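Local coordinates for varicella-zoster virus protease (Human herpesvirus 3, PDB 1VZV), which probably cleaves the viral assembly protein within the procapsid, as a serine protease active as a dimer, so that the capsid can mature, at residues S34-N39 against T128-C133; V48-A53 against L64-C69; L106-L111 against V139-N144. One frame throughout, in Å; residues are numbered along the deposited sequence.

Interaction 1 (S34-N39 against T128-C133); sequences SKIPIN and THVALC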
ATOM      1  N   SER A  34     -15.650  29.045  -5.325  1.00 25.00           N
ATOM      2  CA  SER A  34     -15.458  28.375  -4.048  1.00 25.00           C
ATOM      3  C   SER A  34     -14.038  27.889  -3.812  1.00 25.00           C
ATOM      4  O   SER A  34     -13.496  27.097  -4.599  1.00 25.00           O
ATOM      5  CB  SER A  34     -16.448  27.212  -3.914  1.00 25.00           C
ATOM      6  N   LYS A  35     -13.457  28.364  -2.713  1.00 25.00           N
ATOM      7  CA  LYS A  35     -12.108  27.993  -2.309  1.00 25.00           C
ATOM      8  C   LYS A  35     -11.973  26.464  -2.321  1.00 25.00           C
ATOM      9  O   LYS A  35     -12.442  25.779  -1.412  1.00 25.00           O
ATOM     10  CB  LYS A  35     -11.824  28.540  -0.935  1.00 25.00           C
ATOM     11  N   ILE A  36     -11.336  25.964  -3.377  1.00 25.00           N
ATOM     12  CA  ILE A  36     -11.125  24.547  -3.629  1.00 25.00           C
ATOM     13  C   ILE A  36     -10.254  23.851  -2.615  1.00 25.00           C
ATOM     14  O   ILE A  36      -9.140  24.294  -2.343  1.00 25.00           O
ATOM     15  CB  ILE A  36     -10.508  24.360  -4.997  1.00 25.00           C
ATOM     16  CG1 ILE A  36     -11.422  24.983  -6.040  1.00 25.00           C
ATOM     17  CG2 ILE A  36     -10.315  22.902  -5.293  1.00 25.00           C
ATOM     18  CD1 ILE A  36     -10.925  24.789  -7.442  1.00 25.00           C
ATOM     19  N   PRO A  37     -10.741  22.728  -2.064  1.00 25.00           N
ATOM     20  CA  PRO A  37     -10.044  21.925  -1.066  1.00 25.00           C
ATOM     21  C   PRO A  37      -9.294  20.697  -1.581  1.00 25.00           C
ATOM     22  O   PRO A  37      -9.602  20.134  -2.630  1.00 25.00           O
ATOM     23  CB  PRO A  37     -11.172  21.536  -0.126  1.00 25.00           C
ATOM     24  CG  PRO A  37     -12.271  21.237  -1.084  1.00 25.00           C
ATOM     25  CD  PRO A  37     -12.167  22.356  -2.117  1.00 25.00           C
ATOM     26  N   ILE A  38      -8.337  20.265  -0.775  1.00 25.00           N
ATOM     27  CA  ILE A  38      -7.495  19.124  -1.066  1.00 25.00           C
ATOM     28  C   ILE A  38      -7.751  18.023  -0.041  1.00 25.00           C
ATOM     29  O   ILE A  38      -7.523  18.194   1.150  1.00 25.00           O
ATOM     30  CB  ILE A  38      -5.994  19.563  -1.056  1.00 25.00           C
ATOM     31  CG1 ILE A  38      -5.613  20.116  -2.419  1.00 25.00           C
ATOM     32  CG2 ILE A  38      -5.058  18.434  -0.658  1.00 25.00           C
ATOM     33  CD1 ILE A  38      -4.160  20.437  -2.541  1.00 25.00           C
ATOM     34  N   ASN A  39      -8.299  16.912  -0.485  1.00 25.00           N
ATOM     35  CA  ASN A  39      -8.523  15.822   0.436  1.00 25.00           C
ATOM     36  C   ASN A  39      -7.809  14.603  -0.118  1.00 25.00           C
ATOM     37  O   ASN A  39      -7.268  14.652  -1.221  1.00 25.00           O
ATOM     38  CB  ASN A  39     -10.025  15.581   0.703  1.00 25.00           C
ATOM     39  CG  ASN A  39     -10.780  15.049  -0.498  1.00 25.00           C
ATOM     40  OD1 ASN A  39     -10.221  14.345  -1.341  1.00 25.00           O
ATOM     41  ND2 ASN A  39     -12.078  15.357  -0.564  1.00 25.00           N
ATOM     42  N   THR A 128     -14.458  21.637  -7.646  1.00 25.00           N
ATOM     43  CA  THR A 128     -14.988  20.782  -6.565  1.00 25.00           C
ATOM     44  C   THR A 128     -13.842  20.492  -5.593  1.00 25.00           C
ATOM     45  O   THR A 128     -13.678  21.224  -4.604  1.00 25.00           O
ATOM     46  CB  THR A 128     -15.717  19.490  -7.047  1.00 25.00           C
ATOM     47  OG1 THR A 128     -16.991  19.846  -7.590  1.00 25.00           O
ATOM     48  CG2 THR A 128     -15.986  18.562  -5.904  1.00 25.00           C
ATOM     49  N   HIS A 129     -13.009  19.496  -5.899  1.00 25.00           N
ATOM     50  CA  HIS A 129     -11.880  19.202  -5.028  1.00 25.00           C
ATOM     51  C   HIS A 129     -10.767  18.446  -5.752  1.00 25.00           C
ATOM     52  O   HIS A 129     -11.018  17.806  -6.780  1.00 25.00           O
ATOM     53  CB  HIS A 129     -12.334  18.438  -3.792  1.00 25.00           C
ATOM     54  CG  HIS A 129     -12.684  17.020  -4.072  1.00 25.00           C
ATOM     55  ND1 HIS A 129     -11.942  15.946  -3.639  1.00 25.00           N
ATOM     56  CD2 HIS A 129     -13.672  16.499  -4.834  1.00 25.00           C
ATOM     57  CE1 HIS A 129     -12.474  14.845  -4.142  1.00 25.00           C
ATOM     58  NE2 HIS A 129     -13.528  15.130  -4.875  1.00 25.00           N
ATOM     59  N   VAL A 130      -9.547  18.590  -5.220  1.00 25.00           N
ATOM     60  CA  VAL A 130      -8.304  17.980  -5.707  1.00 25.00           C
ATOM     61  C   VAL A 130      -7.979  16.799  -4.782  1.00 25.00           C
ATOM     62  O   VAL A 130      -7.835  17.000  -3.575  1.00 25.00           O
ATOM     63  CB  VAL A 130      -7.131  19.007  -5.583  1.00 25.00           C
ATOM     64  CG1 VAL A 130      -5.790  18.324  -5.743  1.00 25.00           C
ATOM     65  CG2 VAL A 130      -7.305  20.150  -6.598  1.00 25.00           C
ATOM     66  N   ALA A 131      -7.829  15.587  -5.320  1.00 25.00           N
ATOM     67  CA  ALA A 131      -7.529  14.420  -4.502  1.00 25.00           C
ATOM     68  C   ALA A 131      -6.057  14.022  -4.589  1.00 25.00           C
ATOM     69  O   ALA A 131      -5.412  14.222  -5.606  1.00 25.00           O
ATOM     70  CB  ALA A 131      -8.380  13.291  -4.929  1.00 25.00           C
ATOM     71  N   LEU A 132      -5.496  13.540  -3.494  1.00 25.00           N
ATOM     72  CA  LEU A 132      -4.117  13.081  -3.511  1.00 25.00           C
ATOM     73  C   LEU A 132      -4.247  11.554  -3.642  1.00 25.00           C
ATOM     74  O   LEU A 132      -5.122  10.964  -3.020  1.00 25.00           O
ATOM     75  CB  LEU A 132      -3.382  13.479  -2.216  1.00 25.00           C
ATOM     76  CG  LEU A 132      -3.071  14.957  -1.904  1.00 25.00           C
ATOM     77  CD1 LEU A 132      -2.323  15.020  -0.599  1.00 25.00           C
ATOM     78  CD2 LEU A 132      -2.274  15.633  -3.014  1.00 25.00           C
ATOM     79  N   CYS A 133      -3.377  10.905  -4.405  1.00 25.00           N
ATOM     80  CA  CYS A 133      -3.507   9.469  -4.613  1.00 25.00           C
ATOM     81  C   CYS A 133      -2.227   8.877  -5.202  1.00 25.00           C
ATOM     82  O   CYS A 133      -1.284   9.606  -5.422  1.00 25.00           O
ATOM     83  CB  CYS A 133      -4.651   9.285  -5.608  1.00 25.00           C
ATOM     84  SG  CYS A 133      -4.525  10.409  -7.068  1.00 25.00           S
TER

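Interaction 2 (V48-A53 against L64-C69); sequences VGEVIA and LGIVRC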
ATOM      1  N   VAL A  48      -7.302  17.830   3.927  1.00 25.00           N
ATOM      2  CA  VAL A  48      -6.060  18.130   4.644  1.00 25.00           C
ATOM      3  C   VAL A  48      -5.325  19.390   4.191  1.00 25.00           C
ATOM      4  O   VAL A  48      -4.153  19.582   4.545  1.00 25.00           O
ATOM      5  CB  VAL A  48      -5.065  16.964   4.493  1.00 25.00           C
ATOM      6  CG1 VAL A  48      -5.567  15.738   5.234  1.00 25.00           C
ATOM      7  CG2 VAL A  48      -4.867  16.649   3.016  1.00 25.00           C
ATOM      8  N   GLY A  49      -5.991  20.236   3.416  1.00 25.00           N
ATOM      9  CA  GLY A  49      -5.355  21.441   2.936  1.00 25.00           C
ATOM     10  C   GLY A  49      -6.298  22.074   1.951  1.00 25.00           C
ATOM     11  O   GLY A  49      -7.468  21.670   1.885  1.00 25.00           O
ATOM     12  N   GLU A  50      -5.824  23.074   1.208  1.00 25.00           N
ATOM     13  CA  GLU A  50      -6.655  23.751   0.213  1.00 25.00           C
ATOM     14  C   GLU A  50      -5.827  24.411  -0.891  1.00 25.00           C
ATOM     15  O   GLU A  50      -4.793  25.043  -0.615  1.00 25.00           O
ATOM     16  CB  GLU A  50      -7.560  24.805   0.873  1.00 25.00           C
ATOM     17  CG  GLU A  50      -6.874  26.139   1.251  1.00 25.00           C
ATOM     18  CD  GLU A  50      -7.872  27.280   1.482  1.00 25.00           C
ATOM     19  OE1 GLU A  50      -8.770  27.482   0.643  1.00 25.00           O
ATOM     20  OE2 GLU A  50      -7.758  27.974   2.507  1.00 25.00           O
ATOM     21  N   VAL A  51      -6.269  24.233  -2.137  1.00 25.00           N
ATOM     22  CA  VAL A  51      -5.619  24.836  -3.308  1.00 25.00           C
ATOM     23  C   VAL A  51      -5.598  26.363  -3.096  1.00 25.00           C
ATOM     24  O   VAL A  51      -6.657  26.986  -3.009  1.00 25.00           O
ATOM     25  CB  VAL A  51      -6.432  24.519  -4.620  1.00 25.00           C
ATOM     26  CG1 VAL A  51      -6.194  25.574  -5.697  1.00 25.00           C
ATOM     27  CG2 VAL A  51      -6.047  23.163  -5.163  1.00 25.00           C
ATOM     28  N   ILE A  52      -4.414  26.962  -3.010  1.00 25.00           N
ATOM     29  CA  ILE A  52      -4.357  28.402  -2.814  1.00 25.00           C
ATOM     30  C   ILE A  52      -4.371  29.191  -4.113  1.00 25.00           C
ATOM     31  O   ILE A  52      -4.546  30.397  -4.074  1.00 25.00           O
ATOM     32  CB  ILE A  52      -3.171  28.853  -1.904  1.00 25.00           C
ATOM     33  CG1 ILE A  52      -1.861  28.872  -2.663  1.00 25.00           C
ATOM     34  CG2 ILE A  52      -3.040  27.934  -0.693  1.00 25.00           C
ATOM     35  CD1 ILE A  52      -0.659  29.021  -1.749  1.00 25.00           C
ATOM     36  N   ALA A  53      -4.224  28.512  -5.254  1.00 25.00           N
ATOM     37  CA  ALA A  53      -4.229  29.165  -6.573  1.00 25.00           C
ATOM     38  C   ALA A  53      -4.084  28.199  -7.750  1.00 25.00           C
ATOM     39  O   ALA A  53      -3.371  27.205  -7.664  1.00 25.00           O
ATOM     40  CB  ALA A  53      -3.127  30.219  -6.653  1.00 25.00           C
ATOM     41  N   LEU A  64      -1.244  25.240  -7.136  1.00 25.00           N
ATOM     42  CA  LEU A  64      -0.387  25.266  -5.969  1.00 25.00           C
ATOM     43  C   LEU A  64      -1.363  25.098  -4.805  1.00 25.00           C
ATOM     44  O   LEU A  64      -2.495  25.581  -4.856  1.00 25.00           O
ATOM     45  CB  LEU A  64       0.371  26.601  -5.906  1.00 25.00           C
ATOM     46  CG  LEU A  64       1.365  26.867  -4.773  1.00 25.00           C
ATOM     47  CD1 LEU A  64       2.380  25.761  -4.670  1.00 25.00           C
ATOM     48  CD2 LEU A  64       2.065  28.173  -5.047  1.00 25.00           C
ATOM     49  N   GLY A  65      -0.982  24.353  -3.794  1.00 25.00           N
ATOM     50  CA  GLY A  65      -1.909  24.187  -2.711  1.00 25.00           C
ATOM     51  C   GLY A  65      -1.150  24.044  -1.428  1.00 25.00           C
ATOM     52  O   GLY A  65       0.080  23.892  -1.431  1.00 25.00           O
ATOM     53  N   ILE A  66      -1.872  24.151  -0.324  1.00 25.00           N
ATOM     54  CA  ILE A  66      -1.248  23.995   0.965  1.00 25.00           C
ATOM     55  C   ILE A  66      -1.857  22.784   1.701  1.00 25.00           C
ATOM     56  O   ILE A  66      -3.070  22.527   1.633  1.00 25.00           O
ATOM     57  CB  ILE A  66      -1.294  25.318   1.788  1.00 25.00           C
ATOM     58  CG1 ILE A  66      -0.372  25.223   2.998  1.00 25.00           C
ATOM     59  CG2 ILE A  66      -2.697  25.647   2.238  1.00 25.00           C
ATOM     60  CD1 ILE A  66      -0.069  26.550   3.601  1.00 25.00           C
ATOM     61  N   VAL A  67      -0.969  21.955   2.247  1.00 25.00           N
ATOM     62  CA  VAL A  67      -1.343  20.772   3.006  1.00 25.00           C
ATOM     63  C   VAL A  67      -0.708  20.991   4.383  1.00 25.00           C
ATOM     64  O   VAL A  67       0.493  20.816   4.593  1.00 25.00           O
ATOM     65  CB  VAL A  67      -0.870  19.444   2.303  1.00 25.00           C
ATOM     66  CG1 VAL A  67      -1.127  18.221   3.184  1.00 25.00           C
ATOM     67  CG2 VAL A  67      -1.595  19.280   0.970  1.00 25.00           C
ATOM     68  N   ARG A  68      -1.521  21.523   5.278  1.00 25.00           N
ATOM     69  CA  ARG A  68      -1.114  21.806   6.636  1.00 25.00           C
ATOM     70  C   ARG A  68      -2.090  21.043   7.538  1.00 25.00           C
ATOM     71  O   ARG A  68      -3.155  21.554   7.881  1.00 25.00           O
ATOM     72  CB  ARG A  68      -1.204  23.316   6.879  1.00 25.00           C
ATOM     73  CG  ARG A  68      -0.772  23.793   8.260  1.00 25.00           C
ATOM     74  CD  ARG A  68      -1.048  25.297   8.391  1.00 25.00           C
ATOM     75  NE  ARG A  68      -0.087  26.109   7.652  1.00 25.00           N
ATOM     76  CZ  ARG A  68       0.867  26.837   8.238  1.00 25.00           C
ATOM     77  NH1 ARG A  68       0.907  26.932   9.573  1.00 25.00           N
ATOM     78  NH2 ARG A  68       1.741  27.534   7.493  1.00 25.00           N
ATOM     79  N   CYS A  69      -1.758  19.785   7.831  1.00 25.00           N
ATOM     80  CA  CYS A  69      -2.573  18.908   8.686  1.00 25.00           C
ATOM     81  C   CYS A  69      -1.604  18.200   9.631  1.00 25.00           C
ATOM     82  O   CYS A  69      -0.825  17.349   9.225  1.00 25.00           O
ATOM     83  CB  CYS A  69      -3.372  17.883   7.842  1.00 25.00           C
ATOM     84  SG  CYS A  69      -4.146  16.529   8.809  1.00 25.00           S
TER

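Interaction 3 (L106-L111 against V139-N144); sequences LPSVSL and VGTVVN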
ATOM      1  N   LEU A 106       1.650   9.305  -1.593  1.00 25.00           N
ATOM      2  CA  LEU A 106       0.634   9.995  -2.381  1.00 25.00           C
ATOM      3  C   LEU A 106       1.211  10.852  -3.522  1.00 25.00           C
ATOM      4  O   LEU A 106       1.018  12.061  -3.547  1.00 25.00           O
ATOM      5  CB  LEU A 106      -0.141  10.909  -1.451  1.00 25.00           C
ATOM      6  CG  LEU A 106      -0.927  10.271  -0.319  1.00 25.00           C
ATOM      7  CD1 LEU A 106      -1.553  11.357   0.543  1.00 25.00           C
ATOM      8  CD2 LEU A 106      -1.987   9.372  -0.914  1.00 25.00           C
ATOM      9  N   PRO A 107       1.832  10.229  -4.530  1.00 25.00           N
ATOM     10  CA  PRO A 107       2.405  11.004  -5.621  1.00 25.00           C
ATOM     11  C   PRO A 107       1.545  11.727  -6.623  1.00 25.00           C
ATOM     12  O   PRO A 107       2.050  12.611  -7.293  1.00 25.00           O
ATOM     13  CB  PRO A 107       3.337  10.005  -6.300  1.00 25.00           C
ATOM     14  CG  PRO A 107       2.716   8.727  -6.064  1.00 25.00           C
ATOM     15  CD  PRO A 107       2.238   8.819  -4.641  1.00 25.00           C
ATOM     16  N   SER A 108       0.286  11.367  -6.791  1.00 25.00           N
ATOM     17  CA  SER A 108      -0.527  12.076  -7.773  1.00 25.00           C
ATOM     18  C   SER A 108      -1.717  12.885  -7.223  1.00 25.00           C
ATOM     19  O   SER A 108      -2.097  12.767  -6.057  1.00 25.00           O
ATOM     20  CB  SER A 108      -0.967  11.125  -8.890  1.00 25.00           C
ATOM     21  OG  SER A 108       0.144  10.506  -9.536  1.00 25.00           O
ATOM     22  N   VAL A 109      -2.306  13.705  -8.085  1.00 25.00           N
ATOM     23  CA  VAL A 109      -3.426  14.578  -7.737  1.00 25.00           C
ATOM     24  C   VAL A 109      -4.551  14.350  -8.709  1.00 25.00           C
ATOM     25  O   VAL A 109      -4.309  14.339  -9.907  1.00 25.00           O
ATOM     26  CB  VAL A 109      -2.993  16.043  -7.841  1.00 25.00           C
ATOM     27  CG1 VAL A 109      -4.103  16.928  -8.462  1.00 25.00           C
ATOM     28  CG2 VAL A 109      -2.530  16.539  -6.454  1.00 25.00           C
ATOM     29  N   SER A 110      -5.782  14.261  -8.197  1.00 25.00           N
ATOM     30  CA  SER A 110      -6.964  14.021  -9.017  1.00 25.00           C
ATOM     31  C   SER A 110      -7.953  15.154  -8.894  1.00 25.00           C
ATOM     32  O   SER A 110      -8.443  15.416  -7.824  1.00 25.00           O
ATOM     33  CB  SER A 110      -7.629  12.709  -8.607  1.00 25.00           C
ATOM     34  OG  SER A 110      -8.122  11.992  -9.743  1.00 25.00           O
ATOM     35  N   LEU A 111      -8.223  15.828 -10.004  1.00 25.00           N
ATOM     36  CA  LEU A 111      -9.154  16.959 -10.055  1.00 25.00           C
ATOM     37  C   LEU A 111     -10.561  16.484 -10.280  1.00 25.00           C
ATOM     38  O   LEU A 111     -10.958  16.250 -11.426  1.00 25.00           O
ATOM     39  CB  LEU A 111      -8.811  17.884 -11.225  1.00 25.00           C
ATOM     40  CG  LEU A 111      -9.828  18.995 -11.477  1.00 25.00           C
ATOM     41  CD1 LEU A 111      -9.731  20.063 -10.409  1.00 25.00           C
ATOM     42  CD2 LEU A 111      -9.594  19.597 -12.821  1.00 25.00           C
ATOM     43  N   VAL A 139      -3.035  12.256 -17.545  1.00 25.00           N
ATOM     44  CA  VAL A 139      -1.644  12.078 -17.960  1.00 25.00           C
ATOM     45  C   VAL A 139      -0.425  12.856 -17.423  1.00 25.00           C
ATOM     46  O   VAL A 139       0.709  12.419 -17.648  1.00 25.00           O
ATOM     47  CB  VAL A 139      -1.549  12.002 -19.516  1.00 25.00           C
ATOM     48  CG1 VAL A 139      -2.570  11.007 -20.052  1.00 25.00           C
ATOM     49  CG2 VAL A 139      -1.745  13.380 -20.136  1.00 25.00           C
ATOM     50  N   GLY A 140      -0.597  14.011 -16.794  1.00 25.00           N
ATOM     51  CA  GLY A 140       0.580  14.709 -16.281  1.00 25.00           C
ATOM     52  C   GLY A 140       0.386  14.991 -14.800  1.00 25.00           C
ATOM     53  O   GLY A 140       1.082  15.846 -14.224  1.00 25.00           O
ATOM     54  N   THR A 141      -0.537  14.225 -14.192  1.00 25.00           N
ATOM     55  CA  THR A 141      -0.950  14.380 -12.799  1.00 25.00           C
ATOM     56  C   THR A 141       0.017  14.002 -11.699  1.00 25.00           C
ATOM     57  O   THR A 141      -0.413  13.742 -10.584  1.00 25.00           O
ATOM     58  CB  THR A 141      -2.320  13.690 -12.500  1.00 25.00           C
ATOM     59  OG1 THR A 141      -2.271  12.294 -12.836  1.00 25.00           O
ATOM     60  CG2 THR A 141      -3.453  14.351 -13.243  1.00 25.00           C
ATOM     61  N   VAL A 142       1.309  13.913 -11.987  1.00 25.00           N
ATOM     62  CA  VAL A 142       2.257  13.620 -10.919  1.00 25.00           C
ATOM     63  C   VAL A 142       2.515  14.973 -10.225  1.00 25.00           C
ATOM     64  O   VAL A 142       2.431  16.030 -10.865  1.00 25.00           O
ATOM     65  CB  VAL A 142       3.524  12.980 -11.471  1.00 25.00           C
ATOM     66  CG1 VAL A 142       4.737  13.571 -10.840  1.00 25.00           C
ATOM     67  CG2 VAL A 142       3.484  11.502 -11.210  1.00 25.00           C
ATOM     68  N   VAL A 143       2.743  14.973  -8.919  1.00 25.00           N
ATOM     69  CA  VAL A 143       2.964  16.237  -8.244  1.00 25.00           C
ATOM     70  C   VAL A 143       4.255  16.346  -7.463  1.00 25.00           C
ATOM     71  O   VAL A 143       4.926  15.356  -7.222  1.00 25.00           O
ATOM     72  CB  VAL A 143       1.786  16.617  -7.340  1.00 25.00           C
ATOM     73  CG1 VAL A 143       0.615  16.984  -8.174  1.00 25.00           C
ATOM     74  CG2 VAL A 143       1.449  15.503  -6.414  1.00 25.00           C
ATOM     75  N   ASN A 144       4.621  17.578  -7.128  1.00 25.00           N
ATOM     76  CA  ASN A 144       5.805  17.854  -6.354  1.00 25.00           C
ATOM     77  C   ASN A 144       5.332  18.531  -5.077  1.00 25.00           C
ATOM     78  O   ASN A 144       4.354  19.278  -5.083  1.00 25.00           O
ATOM     79  CB  ASN A 144       6.762  18.747  -7.137  1.00 25.00           C
ATOM     80  CG  ASN A 144       8.143  18.832  -6.504  1.00 25.00           C
ATOM     81  OD1 ASN A 144       8.806  17.823  -6.290  1.00 25.00           O
ATOM     82  ND2 ASN A 144       8.587  20.045  -6.215  1.00 25.00           N
TER

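Interaction 1 (S34-N39 against T128-C133)
N39 and H129 bring their polar ends together: ND2 of N39 lies 3.1 Å from ND1 of H129, with the amide plane turned 51° from the imidazole, an oblique approach. Both first torsions place CG between backbone N and carbonyl carbon (chi1 68° for N39, 74° for H129), and the N39 amide leans across toward the other strand. It can therefore reach H129, although the backbone partner of N39 is A131. On the same side, CG of P37 packs 3.9 Å from CB of H129, the two side chains crossing at about a right angle.

The strands run parallel, and three backbone bonds fix the register. V130 is held from both of its ends: its N donates to P37 O at 3.0 Å, and its O accepts N39 N. N39 O then takes L132 N at 3.1 Å.

On the other face, I38 and V130 lie side by side and point the same way, CG1 of I38 packing 3.7 Å from CB of V130. CG2 of I36 approaches CG2 of V130 at 4.3 Å. F63 of strand 61-67 packs on I38 and V130, and V51 of strand 47-56 on V130.

H129 also meets the ring of H42 almost perpendicularly, and with S110 these two form the Ser-His-His triad of herpesvirus proteases. Across the strand pair, then, the I38-V130 side is wholly aliphatic, while the other is mixed, with the N39 amide against the ND1 side of the catalytic H129.

Interaction 2 (V48-A53 against L64-C69)
L64 O is gripped by two successive amides of the opposite strand: I52 N donates to it at 3.0 Å, and A53 N adds a weak bond of 3.4 Å. The I52 N-H arrives well off linear, at 131°, within the distorted backbone of the bulge formed here. L64 N returns a bond to A53 O at 2.9 Å, nearly along the C=O axis. Two residues, I52 and A53, thus face one, which defines a classic beta bulge. Beyond it the antiparallel pairing resumes, with I66 N bonded to E50 O at 3.1 Å; that donor stands 48° above the carbonyl plane and does not use a lone pair.

The two strands, 47-56 and 61-67, form a beta hairpin in the middle of the seven-stranded sheet of this protease fold. At the bulge, I52 sends CG2 across to CG2 of I66, 3.7 Å away, the two side chains crossing obliquely. In I66, CG1 is anti to the backbone N (chi1 -167°), which leaves the CG2 branch to make this contact. V171 of helix 161-173 covers both I52 and L64, and E50 OE2 is hydrogen-bonded to the hydroxyl of Y174.

Toward the other end, V48 and V67 lie alongside each other, pointing the same way, with CG2 of V48 4.1 Å from CG1 of V67. The CG1 methyl of V48 meets SG of C69 at 3.9 Å; C69 occupies the N-cap of helix 70-79, and its side chain caps a backbone N there.

Interaction 3 (L106-L111 against V139-N144)
V109 and V143, with T141, carry most of the buried surface in this contact, a single backbone bridge centred on S108 and V142. The bridge links strand 108-112, at one edge of the sheet, to the loop that enters strand 144-146 at its other edge, consistent with the closed beta-barrel of herpesvirus proteases. Two bonds make it: V109 N donates to T141 O at 3.1 Å, and V143 N donates to P107 O at 3.0 Å, with N-H...O angles of 155° and 157°.

V143 and V109 cross at about a right angle. The CG1 branch of V143, anti to the carbonyl carbon (chi1 -71°), packs 3.6 Å from CG2 of V109, and V109 also rests on V130 and L132 of the next strand. T141 approaches with its carbon side, CG2 lying 3.4 Å from V109 O, while its OG1 is hydrogen-bonded to R138 O. V109 is thus held by its N and by its side chain immediately before the catalytic S110, whose own CB points away from this loop. Beside the bridge, CG2 of V142 sits 3.9 Å from OG of S108, a hydroxyl hydrogen-bonded to V134 O.

How the interactions relate
All three contacts are buried and reach the same sheet. Interactions 1 and 2 adjoin through strands 37-40 and 47-56, where I38 exchanges backbone bonds with V48 and G49 and V130 packs on V51. Interactions 1 and 3 adjoin through strands 129-133 and 108-112, with A131 bonded to S110 and C133 to S108. Interactions 2 and 3 do not touch; their nearest atoms are about 7 Å apart. Interaction 1 is parallel and polar on one face, interaction 2 an antiparallel hairpin with a bulge and mainly aliphatic packing, and interaction 3 a single bridge to a loop. H129 lies in interaction 1 and S110 in interaction 3, so both hold triad residues.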